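Local coordinates for protein beta-Lactamase/D-Alanine Carboxypeptidase (Pseudomonas syringae pv. tomato, PDB 5EVI) that probably hydrolyses beta-lactam antibiotics to substituted beta-amino acids, as a class C serine beta-lactamase, at residues P122-E127 with Y154-I159; T115-G120 with T150-A155; G67-T72 with V316-S321. All blocks are in the same frame, centred on the assembly; numbering follows the deposited sequence.

In the fold
Y154 ties the three contacts together. Interactions 1 and 2, whose centres lie about 11 Å apart, both end on the chain from strand 151-152 into helix 156-169 and share Y154 and A155; both are nested inside the long loop closed by interaction 3, the helix-strand contact at the middle of the molecule. From there S68 OG and K318 NZ approach Y154 OH to 2.6 and 3.0 Å, while K71 NZ reaches N156 OD1 at 2.9 Å. S68, K71, Y154, N156 and K318 fit the SxxK, YxN and KTG motifs of class C beta-lactamases, so this is probably the active site, and a sulfate ion occupies it beside S68.

Interaction 1. Residues P122-E127 with Y154-I159; sequences PIQVPE and YANPSI
I123 and Y154 meet at an angle, the end of one against the rim of the other: I123 CD1 lies in the plane of the tyrosine ring, at its edge, 4.0 Å from Y154 CD2. The isoleucine reaches that far because CG1 stands anti to the backbone N (chi1 -171°) and the chain continues extended. Farther along, Q124 and N156 share one direction, with their amide planes perpendicular. Q124 OE1 comes within 3.1 Å of N156 ND2, but the angle is too poor for a hydrogen bond; the other end of this asparagine amide, OD1, is held by K71. V125 and P157 overlap while heading opposite ways, V125 CG2 meeting P157 CG at 3.9 Å. Between these side-chain pairs runs one nearly straight backbone bond, N156 N to I123 O at 2.7 Å. It satisfies an amide in the first turn of the helix, just after the N-cap residue A155, whose CB packs on P122 O. Y154 and N156 probably form the YxN motif of class C enzymes. The loop between helices 112-115 and 132-138 thus lies against the start of helix 156-169; Y138 of helix 132-138 touches P122 and P126, and A225 and Y226 of helix 222-226 touch N156.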
ATOM      1  N   PRO D 122      10.967  11.643   9.745  1.00 29.16           N
ATOM      2  CA  PRO D 122      11.499  11.774   8.389  1.00 29.19           C
ATOM      3  C   PRO D 122      10.926  10.685   7.499  1.00 29.32           C
ATOM      4  O   PRO D 122      10.613   9.620   8.001  1.00 28.02           O
ATOM      5  CB  PRO D 122      13.000  11.559   8.586  1.00 29.47           C
ATOM      6  CG  PRO D 122      13.078  10.665   9.767  1.00 29.40           C
ATOM      7  CD  PRO D 122      12.005  11.181  10.685  1.00 29.52           C
ATOM      8  N   ILE D 123      10.805  10.930   6.196  1.00 31.15           N
ATOM      9  CA  ILE D 123      10.185   9.924   5.314  1.00 32.13           C
ATOM     10  C   ILE D 123      10.933   8.588   5.332  1.00 33.23           C
ATOM     11  O   ILE D 123      10.298   7.531   5.369  1.00 30.62           O
ATOM     12  CB  ILE D 123       9.963  10.419   3.861  1.00 32.79           C
ATOM     13  CG1 ILE D 123       9.108   9.405   3.083  1.00 33.54           C
ATOM     14  CG2 ILE D 123      11.280  10.686   3.134  1.00 32.95           C
ATOM     15  CD1 ILE D 123       8.420   9.994   1.875  1.00 34.19           C
ATOM     16  N   GLN D 124      12.264   8.641   5.333  1.00 36.03           N
ATOM     17  CA  GLN D 124      13.095   7.440   5.400  1.00 38.82           C
ATOM     18  C   GLN D 124      13.610   7.198   6.808  1.00 39.89           C
ATOM     19  O   GLN D 124      13.668   8.116   7.630  1.00 39.58           O
ATOM     20  CB  GLN D 124      14.302   7.557   4.456  1.00 40.81           C
ATOM     21  CG  GLN D 124      13.958   7.552   2.977  1.00 42.82           C
ATOM     22  CD  GLN D 124      13.247   6.285   2.530  1.00 45.80           C
ATOM     23  OE1 GLN D 124      12.174   6.346   1.924  1.00 47.46           O
ATOM     24  NE2 GLN D 124      13.841   5.125   2.828  1.00 47.39           N
ATOM     25  N   VAL D 125      13.995   5.947   7.060  1.00 40.33           N
ATOM     26  CA  VAL D 125      14.730   5.572   8.264  1.00 40.72           C
ATOM     27  C   VAL D 125      16.134   6.180   8.135  1.00 40.86           C
ATOM     28  O   VAL D 125      16.822   5.866   7.176  1.00 39.73           O
ATOM     29  CB  VAL D 125      14.842   4.033   8.398  1.00 41.74           C
ATOM     30  CG1 VAL D 125      15.780   3.637   9.542  1.00 41.85           C
ATOM     31  CG2 VAL D 125      13.455   3.414   8.589  1.00 41.70           C
ATOM     32  N   PRO D 126      16.558   7.039   9.094  1.00 41.34           N
ATOM     33  CA  PRO D 126      17.872   7.704   9.008  1.00 41.39           C
ATOM     34  C   PRO D 126      19.047   6.761   8.718  1.00 41.30           C
ATOM     35  O   PRO D 126      19.055   5.622   9.180  1.00 40.01           O
ATOM     36  CB  PRO D 126      18.037   8.335  10.392  1.00 41.63           C
ATOM     37  CG  PRO D 126      16.648   8.577  10.858  1.00 42.09           C
ATOM     38  CD  PRO D 126      15.842   7.426  10.326  1.00 41.70           C
ATOM     39  N   GLU D 127      20.022   7.260   7.964  1.00 41.73           N
ATOM     40  CA  GLU D 127      21.109   6.434   7.436  1.00 41.51           C
ATOM     41  C   GLU D 127      22.090   5.939   8.507  1.00 41.58           C
ATOM     42  O   GLU D 127      22.735   4.907   8.304  1.00 39.94           O
ATOM     43  CB  GLU D 127      21.859   7.174   6.313  1.00 42.77           C
ATOM     44  CG  GLU D 127      22.418   6.239   5.253  1.00 43.73           C
ATOM     45  CD  GLU D 127      23.350   6.923   4.266  1.00 44.62           C
ATOM     46  OE1 GLU D 127      22.985   7.991   3.718  1.00 45.37           O
ATOM     47  OE2 GLU D 127      24.446   6.373   4.024  1.00 44.87           O
ATOM     48  N   TYR D 154       3.724  11.625   6.236  1.00 19.61           N
ATOM     49  CA  TYR D 154       3.928  10.288   5.651  1.00 19.63           C
ATOM     50  C   TYR D 154       5.361   9.831   5.950  1.00 19.67           C
ATOM     51  O   TYR D 154       6.297  10.570   5.666  1.00 19.42           O
ATOM     52  CB  TYR D 154       3.711  10.366   4.153  1.00 19.73           C
ATOM     53  CG  TYR D 154       3.694   9.045   3.439  1.00 19.95           C
ATOM     54  CD1 TYR D 154       2.513   8.317   3.340  1.00 20.17           C
ATOM     55  CD2 TYR D 154       4.844   8.534   2.819  1.00 20.27           C
ATOM     56  CE1 TYR D 154       2.462   7.115   2.666  1.00 19.99           C
ATOM     57  CE2 TYR D 154       4.805   7.325   2.132  1.00 20.71           C
ATOM     58  CZ  TYR D 154       3.609   6.616   2.064  1.00 20.96           C
ATOM     59  OH  TYR D 154       3.546   5.412   1.390  1.00 21.42           O
ATOM     60  N   ALA D 155       5.541   8.657   6.548  1.00 19.92           N
ATOM     61  CA  ALA D 155       6.897   8.175   6.864  1.00 20.40           C
ATOM     62  C   ALA D 155       7.064   6.644   6.904  1.00 20.88           C
ATOM     63  O   ALA D 155       6.161   5.926   7.329  1.00 21.22           O
ATOM     64  CB  ALA D 155       7.371   8.799   8.181  1.00 20.42           C
ATOM     65  N   ASN D 156       8.236   6.150   6.500  1.00 21.01           N
ATOM     66  CA  ASN D 156       8.570   4.711   6.674  1.00 22.41           C
ATOM     67  C   ASN D 156       8.870   4.195   8.105  1.00 22.53           C
ATOM     68  O   ASN D 156       8.372   3.140   8.475  1.00 22.29           O
ATOM     69  CB  ASN D 156       9.682   4.298   5.699  1.00 22.34           C
ATOM     70  CG  ASN D 156       9.239   4.401   4.257  1.00 23.09           C
ATOM     71  OD1 ASN D 156       8.044   4.434   3.979  1.00 22.79           O
ATOM     72  ND2 ASN D 156      10.198   4.421   3.325  1.00 23.61           N
ATOM     73  N   PRO D 157       9.661   4.933   8.914  1.00 23.89           N
ATOM     74  CA  PRO D 157       9.928   4.457  10.286  1.00 24.24           C
ATOM     75  C   PRO D 157       8.679   4.109  11.094  1.00 24.65           C
ATOM     76  O   PRO D 157       8.661   3.108  11.807  1.00 24.95           O
ATOM     77  CB  PRO D 157      10.651   5.644  10.941  1.00 23.74           C
ATOM     78  CG  PRO D 157      11.227   6.411   9.796  1.00 24.36           C
ATOM     79  CD  PRO D 157      10.226   6.264   8.688  1.00 23.73           C
ATOM     80  N   SER D 158       7.639   4.921  10.953  1.00 25.25           N
ATOM     81  CA  SER D 158       6.457   4.802  11.789  1.00 24.93           C
ATOM     82  C   SER D 158       5.591   3.614  11.361  1.00 25.49           C
ATOM     83  O   SER D 158       5.254   2.777  12.185  1.00 24.46           O
ATOM     84  CB  SER D 158       5.660   6.096  11.759  1.00 24.80           C
ATOM     85  OG  SER D 158       5.656   6.650  10.461  1.00 25.29           O
ATOM     86  N   ILE D 159       5.242   3.550  10.075  1.00 26.71           N
ATOM     87  CA  ILE D 159       4.519   2.380   9.548  1.00 28.25           C
ATOM     88  C   ILE D 159       5.344   1.093   9.634  1.00 29.16           C
ATOM     89  O   ILE D 159       4.784   0.016   9.849  1.00 29.20           O
ATOM     90  CB  ILE D 159       3.993   2.622   8.110  1.00 28.87           C
ATOM     91  CG1 ILE D 159       3.004   1.534   7.680  1.00 29.61           C
ATOM     92  CG2 ILE D 159       5.124   2.718   7.109  1.00 29.04           C
ATOM     93  CD1 ILE D 159       1.732   1.552   8.474  1.00 29.88           C
TER

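Interaction 2. Residues T115-G120 with T150-A155; sequences THTAGG and THRTYA
The H116 side chain extends in company with those of R152 and Y154, all three sharing one general direction. Its CG is anti to the carbonyl carbon, which lays the imidazole beside the tyrosine. Y154 CD1 sits over one imidazole face, 3.4 Å above the plane and displaced toward the rim; the two rings are inclined at 39°, with centroids 4.6 Å apart, in neither a parallel stack nor a T-shape. The arginine leaves its backbone with CG anti to N, then bends at chi2 (-89°), bringing CG and CD past H116 CB and carrying the guanidinium to the imidazole with the two planes 74° apart. T117 meets R152 nearly at right angles: its methyl CG2 touches R152 CG at 4.1 Å and comes closer still to H151 O. The backbone joins the segments through T153 N and H116 O, 2.9 Å apart and almost linear, and R152 CA adds a CA-H...O contact to the same carbonyl. The contact thereby sets the loop after helix 112-115 against strand 151-152, an outermost strand of the large antiparallel sheet, just before Y154. The arginine charge is answered elsewhere, by a salt bridge to E276 and a hydrogen bond to Q271, so ring packing and the T153 N to H116 O bond are what place H116 here.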
ATOM      1  N   THR D 115      -1.563   5.661  10.403  1.00 19.27           N
ATOM      2  CA  THR D 115      -2.157   6.865   9.840  1.00 19.26           C
ATOM      3  C   THR D 115      -1.172   8.037   9.629  1.00 19.49           C
ATOM      4  O   THR D 115      -1.564   9.105   9.167  1.00 20.35           O
ATOM      5  CB  THR D 115      -3.308   7.323  10.739  1.00 19.01           C
ATOM      6  OG1 THR D 115      -2.770   7.659  12.018  1.00 18.65           O
ATOM      7  CG2 THR D 115      -4.329   6.228  10.891  1.00 18.82           C
ATOM      8  N   HIS D 116       0.101   7.840   9.977  1.00 20.43           N
ATOM      9  CA  HIS D 116       1.167   8.882   9.824  1.00 20.28           C
ATOM     10  C   HIS D 116       1.021  10.141  10.726  1.00 20.94           C
ATOM     11  O   HIS D 116       1.568  11.193  10.379  1.00 20.52           O
ATOM     12  CB  HIS D 116       1.324   9.323   8.351  1.00 20.19           C
ATOM     13  CG  HIS D 116       1.265   8.197   7.361  1.00 19.97           C
ATOM     14  ND1 HIS D 116       0.180   7.982   6.542  1.00 20.60           N
ATOM     15  CD2 HIS D 116       2.163   7.232   7.055  1.00 19.99           C
ATOM     16  CE1 HIS D 116       0.405   6.915   5.791  1.00 20.41           C
ATOM     17  NE2 HIS D 116       1.591   6.430   6.095  1.00 20.49           N
ATOM     18  N   THR D 117       0.318  10.028  11.863  1.00 21.67           N
ATOM     19  CA  THR D 117       0.009  11.181  12.718  1.00 22.19           C
ATOM     20  C   THR D 117       0.600  11.076  14.141  1.00 22.59           C
ATOM     21  O   THR D 117       0.123  11.756  15.049  1.00 22.57           O
ATOM     22  CB  THR D 117      -1.524  11.380  12.825  1.00 22.26           C
ATOM     23  OG1 THR D 117      -2.100  10.221  13.416  1.00 22.12           O
ATOM     24  CG2 THR D 117      -2.162  11.629  11.442  1.00 22.28           C
ATOM     25  N   ALA D 118       1.645  10.258  14.313  1.00 22.94           N
ATOM     26  CA  ALA D 118       2.298  10.045  15.619  1.00 24.29           C
ATOM     27  C   ALA D 118       2.834  11.339  16.209  1.00 24.59           C
ATOM     28  O   ALA D 118       2.519  11.700  17.350  1.00 24.56           O
ATOM     29  CB  ALA D 118       3.443   9.043  15.486  1.00 24.75           C
ATOM     30  N   GLY D 119       3.647  12.028  15.425  1.00 25.20           N
ATOM     31  CA  GLY D 119       4.282  13.272  15.894  1.00 25.87           C
ATOM     32  C   GLY D 119       5.304  13.927  14.966  1.00 26.27           C
ATOM     33  O   GLY D 119       5.771  15.045  15.258  1.00 27.43           O
ATOM     34  N   GLY D 120       5.664  13.251  13.868  1.00 25.79           N
ATOM     35  CA  GLY D 120       6.641  13.762  12.914  1.00 26.48           C
ATOM     36  C   GLY D 120       7.808  12.795  12.843  1.00 26.85           C
ATOM     37  O   GLY D 120       8.547  12.608  13.821  1.00 26.69           O
ATOM     38  N   THR D 150      -2.703  15.797  15.204  1.00 23.89           N
ATOM     39  CA  THR D 150      -2.840  17.205  14.840  1.00 23.50           C
ATOM     40  C   THR D 150      -2.246  17.488  13.476  1.00 22.85           C
ATOM     41  O   THR D 150      -2.656  18.425  12.802  1.00 22.12           O
ATOM     42  CB  THR D 150      -2.196  18.117  15.892  1.00 23.64           C
ATOM     43  OG1 THR D 150      -0.799  17.846  15.978  1.00 23.73           O
ATOM     44  CG2 THR D 150      -2.821  17.867  17.260  1.00 24.08           C
ATOM     45  N   HIS D 151      -1.263  16.684  13.068  1.00 23.39           N
ATOM     46  CA  HIS D 151      -0.676  16.807  11.736  1.00 23.53           C
ATOM     47  C   HIS D 151      -0.422  15.422  11.148  1.00 22.66           C
ATOM     48  O   HIS D 151      -0.534  14.409  11.855  1.00 22.42           O
ATOM     49  CB  HIS D 151       0.613  17.633  11.775  1.00 24.61           C
ATOM     50  CG  HIS D 151       0.427  19.051  12.239  1.00 25.54           C
ATOM     51  ND1 HIS D 151       0.247  19.388  13.565  1.00 25.55           N
ATOM     52  CD2 HIS D 151       0.416  20.216  11.551  1.00 26.35           C
ATOM     53  CE1 HIS D 151       0.131  20.699  13.673  1.00 26.18           C
ATOM     54  NE2 HIS D 151       0.232  21.227  12.466  1.00 26.55           N
ATOM     55  N   ARG D 152      -0.111  15.396   9.855  1.00 21.95           N
ATOM     56  CA  ARG D 152       0.118  14.157   9.111  1.00 22.04           C
ATOM     57  C   ARG D 152       1.413  14.267   8.298  1.00 21.08           C
ATOM     58  O   ARG D 152       1.534  15.139   7.430  1.00 22.09           O
ATOM     59  CB  ARG D 152      -1.078  13.870   8.208  1.00 22.54           C
ATOM     60  CG  ARG D 152      -1.115  12.456   7.589  1.00 23.42           C
ATOM     61  CD  ARG D 152      -0.370  12.418   6.271  1.00 23.65           C
ATOM     62  NE  ARG D 152      -0.761  11.300   5.409  1.00 24.07           N
ATOM     63  CZ  ARG D 152      -0.286  11.102   4.176  1.00 23.84           C
ATOM     64  NH1 ARG D 152       0.589  11.948   3.629  1.00 24.17           N
ATOM     65  NH2 ARG D 152      -0.702  10.047   3.477  1.00 23.83           N
ATOM     66  N   THR D 153       2.342  13.352   8.579  1.00 20.12           N
ATOM     67  CA  THR D 153       3.655  13.308   7.959  1.00 19.69           C
ATOM     68  C   THR D 153       3.910  11.866   7.522  1.00 19.72           C
ATOM     69  O   THR D 153       4.219  10.997   8.324  1.00 18.69           O
ATOM     70  CB  THR D 153       4.714  13.827   8.949  1.00 20.21           C
ATOM     71  OG1 THR D 153       4.286  15.105   9.405  1.00 20.05           O
ATOM     72  CG2 THR D 153       6.084  13.970   8.319  1.00 20.02           C
ATOM     73  N   TYR D 154       3.724  11.625   6.236  1.00 19.61           N
ATOM     74  CA  TYR D 154       3.928  10.288   5.651  1.00 19.63           C
ATOM     75  C   TYR D 154       5.361   9.831   5.950  1.00 19.67           C
ATOM     76  O   TYR D 154       6.297  10.570   5.666  1.00 19.42           O
ATOM     77  CB  TYR D 154       3.711  10.366   4.153  1.00 19.73           C
ATOM     78  CG  TYR D 154       3.694   9.045   3.439  1.00 19.95           C
ATOM     79  CD1 TYR D 154       2.513   8.317   3.340  1.00 20.17           C
ATOM     80  CD2 TYR D 154       4.844   8.534   2.819  1.00 20.27           C
ATOM     81  CE1 TYR D 154       2.462   7.115   2.666  1.00 19.99           C
ATOM     82  CE2 TYR D 154       4.805   7.325   2.132  1.00 20.71           C
ATOM     83  CZ  TYR D 154       3.609   6.616   2.064  1.00 20.96           C
ATOM     84  OH  TYR D 154       3.546   5.412   1.390  1.00 21.42           O
ATOM     85  N   ALA D 155       5.541   8.657   6.548  1.00 19.92           N
ATOM     86  CA  ALA D 155       6.897   8.175   6.864  1.00 20.40           C
ATOM     87  C   ALA D 155       7.064   6.644   6.904  1.00 20.88           C
ATOM     88  O   ALA D 155       6.161   5.926   7.329  1.00 21.22           O
ATOM     89  CB  ALA D 155       7.371   8.799   8.181  1.00 20.42           C
TER

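Interaction 3. Residues G67-T72 with V316-S321; sequences GSISKT and VNKTGS. With SO4 (sulfate ion), chain P.
I69 lies over the backbone of strand 315-321, CG1 3.5 Å from K318 O and CD1 against G320 N. Its CG1 is anti to the carbonyl carbon, chi1 -73°, which sends this branch to the strand. Beside it, T72 CG2 packs on K318 CG at 4.0 Å, the two side chains running antiparallel. The lysine bends at chi2 and again at chi4 (87°), so that CE passes S68 O and NZ turns back to donate to T319 O at 2.9 Å. G320, lacking a side chain, lets the strand approach the helix start, where S68 and G320 have their CA atoms 4.1 Å apart. No direct hydrogen bond joins the segments, but water 1 bridges them, donating to S321 O and receiving a weak bond from S68 N, and it also donates to the sulfate. The ion takes a hydrogen bond from S68 OG to its O3 at 2.6 Å and one from T319 OG1 to its O2, with K318 NZ 2.8 Å from the same O2. S68 OG also lies unusually close to K71 NZ, at 2.5 Å. Y154 OH is bonded to S68 OG and K318 NZ, with K71 NZ close by, and N156 OD1 takes a further bond from K71. S68 and K71 fit the SxxK pattern at the start of helix 70-83, and K318, T319 and G320 fit the KTG motif, so S68 is probably the nucleophile. The sulfate, probably from the crystallisation liquor, suggests how hydroxyls and a lysine side chain together could receive an anionic group of a ligand beside that serine.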
ATOM      1  N   GLY D  67       6.431  -1.392  -3.755  1.00 19.34           N
ATOM      2  CA  GLY D  67       6.852  -0.206  -3.003  1.00 19.28           C
ATOM      3  C   GLY D  67       5.919   0.102  -1.843  1.00 19.18           C
ATOM      4  O   GLY D  67       5.573  -0.797  -1.108  1.00 19.43           O
ATOM      5  N   SER D  68       5.495   1.359  -1.695  1.00 19.50           N
ATOM      6  CA  SER D  68       4.536   1.765  -0.638  1.00 19.45           C
ATOM      7  C   SER D  68       3.168   1.054  -0.586  1.00 19.17           C
ATOM      8  O   SER D  68       2.490   1.115   0.444  1.00 18.38           O
ATOM      9  CB  SER D  68       4.285   3.274  -0.690  1.00 20.21           C
ATOM     10  OG  SER D  68       5.292   3.994   0.012  1.00 20.81           O
ATOM     11  N   ILE D  69       2.739   0.402  -1.669  1.00 17.97           N
ATOM     12  CA  ILE D  69       1.521  -0.401  -1.597  1.00 17.96           C
ATOM     13  C   ILE D  69       1.657  -1.513  -0.528  1.00 17.64           C
ATOM     14  O   ILE D  69       0.657  -1.875   0.132  1.00 17.39           O
ATOM     15  CB  ILE D  69       1.101  -0.900  -3.004  1.00 17.81           C
ATOM     16  CG1 ILE D  69       0.541   0.269  -3.832  1.00 17.75           C
ATOM     17  CG2 ILE D  69       0.070  -2.011  -2.930  1.00 18.11           C
ATOM     18  CD1 ILE D  69       0.794   0.114  -5.328  1.00 17.61           C
ATOM     19  N   SER D  70       2.897  -1.988  -0.326  1.00 17.47           N
ATOM     20  CA  SER D  70       3.288  -2.902   0.773  1.00 17.54           C
ATOM     21  C   SER D  70       2.719  -2.530   2.150  1.00 17.63           C
ATOM     22  O   SER D  70       2.470  -3.393   2.991  1.00 17.18           O
ATOM     23  CB  SER D  70       4.831  -2.960   0.896  1.00 18.03           C
ATOM     24  OG  SER D  70       5.485  -3.213  -0.342  1.00 18.04           O
ATOM     25  N   LYS D  71       2.568  -1.234   2.383  1.00 17.59           N
ATOM     26  CA  LYS D  71       2.018  -0.709   3.622  1.00 18.39           C
ATOM     27  C   LYS D  71       0.595  -1.168   3.877  1.00 17.96           C
ATOM     28  O   LYS D  71       0.225  -1.340   5.041  1.00 17.58           O
ATOM     29  CB  LYS D  71       2.055   0.808   3.638  1.00 18.68           C
ATOM     30  CG  LYS D  71       3.458   1.380   3.679  1.00 19.45           C
ATOM     31  CD  LYS D  71       3.408   2.878   3.445  1.00 19.75           C
ATOM     32  CE  LYS D  71       4.751   3.582   3.666  1.00 20.48           C
ATOM     33  NZ  LYS D  71       5.651   3.648   2.490  1.00 21.12           N
ATOM     34  N   THR D  72      -0.190  -1.408   2.817  1.00 17.69           N
ATOM     35  CA  THR D  72      -1.576  -1.882   3.024  1.00 17.82           C
ATOM     36  C   THR D  72      -1.600  -3.285   3.608  1.00 17.89           C
ATOM     37  O   THR D  72      -2.553  -3.632   4.322  1.00 18.18           O
ATOM     38  CB  THR D  72      -2.461  -1.876   1.747  1.00 17.76           C
ATOM     39  OG1 THR D  72      -1.923  -2.771   0.761  1.00 17.82           O
ATOM     40  CG2 THR D  72      -2.601  -0.485   1.171  1.00 17.80           C
ATOM     41  N   VAL D 316     -10.987   4.364  -2.701  1.00 19.60           N
ATOM     42  CA  VAL D 316      -9.892   4.003  -1.817  1.00 19.94           C
ATOM     43  C   VAL D 316      -8.701   3.645  -2.688  1.00 19.64           C
ATOM     44  O   VAL D 316      -8.813   2.821  -3.610  1.00 18.65           O
ATOM     45  CB  VAL D 316     -10.240   2.808  -0.917  1.00 20.33           C
ATOM     46  CG1 VAL D 316      -9.085   2.509   0.051  1.00 20.69           C
ATOM     47  CG2 VAL D 316     -11.551   3.063  -0.184  1.00 20.75           C
ATOM     48  N   ASN D 317      -7.560   4.264  -2.398  1.00 19.16           N
ATOM     49  CA  ASN D 317      -6.376   4.052  -3.210  1.00 19.08           C
ATOM     50  C   ASN D 317      -5.068   4.016  -2.436  1.00 18.53           C
ATOM     51  O   ASN D 317      -5.004   4.433  -1.289  1.00 18.55           O
ATOM     52  CB  ASN D 317      -6.308   5.077  -4.366  1.00 19.11           C
ATOM     53  CG  ASN D 317      -5.989   6.494  -3.913  1.00 19.44           C
ATOM     54  OD1 ASN D 317      -5.863   6.794  -2.719  1.00 20.79           O
ATOM     55  ND2 ASN D 317      -5.820   7.371  -4.878  1.00 18.91           N
ATOM     56  N   LYS D 318      -4.028   3.496  -3.095  1.00 17.86           N
ATOM     57  CA  LYS D 318      -2.670   3.617  -2.611  1.00 17.23           C
ATOM     58  C   LYS D 318      -1.692   3.634  -3.788  1.00 17.76           C
ATOM     59  O   LYS D 318      -1.739   2.741  -4.655  1.00 17.15           O
ATOM     60  CB  LYS D 318      -2.350   2.475  -1.644  1.00 17.11           C
ATOM     61  CG  LYS D 318      -1.014   2.561  -0.917  1.00 17.05           C
ATOM     62  CD  LYS D 318      -0.981   3.662   0.141  1.00 17.00           C
ATOM     63  CE  LYS D 318       0.444   3.996   0.556  1.00 16.82           C
ATOM     64  NZ  LYS D 318       1.117   5.016  -0.303  1.00 16.63           N
ATOM     65  N   THR D 319      -0.838   4.657  -3.815  1.00 18.16           N
ATOM     66  CA  THR D 319       0.298   4.690  -4.711  1.00 19.20           C
ATOM     67  C   THR D 319       1.448   3.915  -4.076  1.00 19.44           C
ATOM     68  O   THR D 319       1.520   3.757  -2.849  1.00 18.41           O
ATOM     69  CB  THR D 319       0.762   6.121  -5.036  1.00 19.46           C
ATOM     70  OG1 THR D 319       0.980   6.867  -3.829  1.00 20.21           O
ATOM     71  CG2 THR D 319      -0.253   6.845  -5.866  1.00 19.64           C
ATOM     72  N   GLY D 320       2.341   3.418  -4.919  1.00 19.52           N
ATOM     73  CA  GLY D 320       3.587   2.829  -4.443  1.00 20.14           C
ATOM     74  C   GLY D 320       4.707   2.921  -5.467  1.00 21.04           C
ATOM     75  O   GLY D 320       4.518   2.564  -6.640  1.00 21.79           O
ATOM     76  N   SER D 321       5.868   3.386  -5.022  1.00 21.64           N
ATOM     77  CA  SER D 321       7.041   3.537  -5.862  1.00 22.37           C
ATOM     78  C   SER D 321       8.306   2.925  -5.244  1.00 22.88           C
ATOM     79  O   SER D 321       8.456   2.844  -4.027  1.00 22.17           O
ATOM     80  CB  SER D 321       7.301   5.023  -6.128  1.00 22.94           C
ATOM     81  OG  SER D 321       6.215   5.599  -6.817  1.00 22.92           O
TER
HETATM   82  S   SO4 P 402       4.308   6.708  -2.302  1.00 35.28           S
HETATM   83  O1  SO4 P 402       4.672   8.122  -2.532  1.00 34.84           O
HETATM   84  O2  SO4 P 402       3.052   6.629  -1.524  1.00 34.41           O
HETATM   85  O3  SO4 P 402       5.393   6.088  -1.519  1.00 36.81           O
HETATM   86  O4  SO4 P 402       4.112   5.988  -3.581  1.00 35.68           O
HETATM   87  O   HOH W   1       7.030   4.006  -2.018  1.00 25.69           O